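Local structure of ribokinase (Thermotoga maritima, 1VM7) at residues Q174-E179 / K199-E204. The protein probably catalyses the ATP- and magnesium-dependent phosphorylation of D-ribose at O-5, giving D-ribose 5-phosphate, as a ribokinase of the PfkB family. Numbering follows the deposited sequence.
Sequences QGINEE and KDFFGE
Phe-201 carries this contact, reaching from the last turn of helix 191-202 to the backbone of Ile-176, Asn-177 and Glu-178. Its CA-CB bond points toward the loop, and CB lies over one face of the Phe-202 ring, offset toward the rim. CG lies anti to the carbonyl carbon (chi1 -69°), which directs the ring outward from the helix. CD1 runs beside the side chain of Glu-178. CE1 is closer to the loop chain and comes within 3.5 Å of Glu-178 CA. CZ, the far end of the ring, meets Ile-176 O at 3.2 Å, and CE2 approaches the same oxygen less closely. This oxygen sits at the ring edge, near its plane, so it faces the slightly positive rim of C-H groups. Among the carbon contacts, Glu-178 CB comes within 3.6 Å of Phe-201 CE1, while Ile-176 CG2 stands farther off, 4.4 Å from Phe-201 CZ.

Glu-178 passes Phe-201 in the opposite direction, its extended chain running back toward the helix end. Its CG is anti to the backbone N (chi1 -170°), which lays the chain alongside CD1. The carboxylate and ring planes are 31° apart. A water links the two residues, donating to Glu-178 OE2 at 2.8 Å and, weakly, to Phe-201 O. With an alanine at Phe-201, the Ile-176 carbonyl and Glu-178 CB would probably lose their ring partner, and a gap would open between loop and helix.

Gly-203, with positive phi, ends the helix just beyond. Strands 165-168 and 186-187 are parallel neighbours in the large mixed sheet of the PfkB-family fold. At the surface, the contact joins the loop between them to the C-terminal end of the following helix, 191-202. Phe-181 adds an edge-to-face contact with Phe-201. The loop also touches helix 152-161, where Ile-176 and Asn-177 meet Phe-152.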
# COMPACT_ATOMS: atom_id res chain seq x y z
N GLN A 174 17.66 15.55 -5.49
CA GLN A 174 18.56 14.67 -6.22
C GLN A 174 18.09 14.40 -7.66
O GLN A 174 16.91 14.46 -7.98
CB GLN A 174 18.89 13.40 -5.43
CG GLN A 174 17.75 12.57 -4.89
CD GLN A 174 18.30 11.38 -4.05
N GLY A 175 19.07 14.16 -8.54
CA GLY A 175 18.85 13.85 -9.94
C GLY A 175 18.67 15.07 -10.83
O GLY A 175 18.17 14.94 -11.95
N ILE A 176 19.03 16.24 -10.34
CA ILE A 176 18.88 17.48 -11.10
C ILE A 176 20.14 17.76 -11.85
O ILE A 176 21.21 17.64 -11.31
CB ILE A 176 18.55 18.66 -10.16
CG1 ILE A 176 17.23 18.37 -9.44
CG2 ILE A 176 18.49 19.98 -10.97
CD1 ILE A 176 16.85 19.36 -8.42
N ASN A 177 20.03 18.11 -13.13
CA ASN A 177 21.18 18.50 -13.96
C ASN A 177 21.27 20.02 -14.01
O ASN A 177 20.24 20.72 -14.05
CB ASN A 177 21.08 17.91 -15.39
CG ASN A 177 22.15 18.45 -16.38
OD1 ASN A 177 21.82 19.06 -17.40
ND2 ASN A 177 23.43 18.21 -16.08
N GLU A 178 22.51 20.51 -14.00
CA GLU A 178 22.83 21.93 -13.98
C GLU A 178 22.17 22.74 -15.09
O GLU A 178 21.99 23.96 -14.98
CB GLU A 178 24.36 22.09 -14.13
CG GLU A 178 24.88 23.49 -13.91
CD GLU A 178 26.37 23.50 -13.69
OE1 GLU A 178 27.09 22.99 -14.57
OE2 GLU A 178 26.83 24.00 -12.64
N GLU A 179 21.84 22.07 -16.18
CA GLU A 179 21.38 22.76 -17.38
C GLU A 179 20.08 23.53 -17.13
O GLU A 179 19.83 24.54 -17.79
CB GLU A 179 21.20 21.78 -18.54
CG GLU A 179 20.95 22.42 -19.90
CD GLU A 179 20.47 21.42 -20.97
OE1 GLU A 179 20.65 20.18 -20.80
OE2 GLU A 179 19.92 21.88 -22.00
N LYS A 199 26.08 21.92 -2.27
CA LYS A 199 27.10 20.89 -2.19
C LYS A 199 27.30 20.27 -3.60
O LYS A 199 28.42 20.24 -4.12
CB LYS A 199 26.69 19.86 -1.12
CG LYS A 199 27.58 18.68 -0.95
N ASP A 200 26.20 19.87 -4.23
CA ASP A 200 26.28 19.19 -5.51
C ASP A 200 26.87 20.07 -6.61
O ASP A 200 27.78 19.66 -7.33
CB ASP A 200 24.93 18.66 -5.97
CG ASP A 200 24.47 17.49 -5.13
OD1 ASP A 200 25.32 16.92 -4.40
OD2 ASP A 200 23.26 17.15 -5.19
N PHE A 201 26.35 21.29 -6.72
CA PHE A 201 26.73 22.14 -7.86
C PHE A 201 27.87 23.12 -7.63
O PHE A 201 28.53 23.54 -8.57
CB PHE A 201 25.50 22.87 -8.39
CG PHE A 201 24.54 21.98 -9.05
CD1 PHE A 201 24.83 21.44 -10.29
CD2 PHE A 201 23.37 21.61 -8.43
CE1 PHE A 201 23.96 20.57 -10.91
CE2 PHE A 201 22.48 20.75 -9.04
CZ PHE A 201 22.78 20.23 -10.29
N PHE A 202 28.11 23.50 -6.39
CA PHE A 202 29.14 24.46 -6.10
C PHE A 202 30.24 23.87 -5.19
O PHE A 202 31.14 24.58 -4.78
CB PHE A 202 28.53 25.73 -5.49
CG PHE A 202 27.26 26.22 -6.20
CD1 PHE A 202 27.26 26.50 -7.56
CD2 PHE A 202 26.10 26.47 -5.48
CE1 PHE A 202 26.12 26.98 -8.19
CE2 PHE A 202 24.95 26.94 -6.10
CZ PHE A 202 24.96 27.19 -7.46
N GLY A 203 30.14 22.58 -4.87
CA GLY A 203 31.16 21.86 -4.11
C GLY A 203 31.23 22.15 -2.62
O GLY A 203 32.12 21.64 -1.93
N GLU A 204 30.32 22.97 -2.11
CA GLU A 204 30.30 23.32 -0.70
C GLU A 204 28.96 23.93 -0.39
O GLU A 204 28.18 24.23 -1.29
CB GLU A 204 31.45 24.28 -0.30
CG GLU A 204 31.59 25.55 -1.15
CD GLU A 204 32.57 26.58 -0.56
OE1 GLU A 204 33.47 26.26 0.25
OE2 GLU A 204 32.42 27.77 -0.95
O HOH W 1 28.65 25.62 -11.27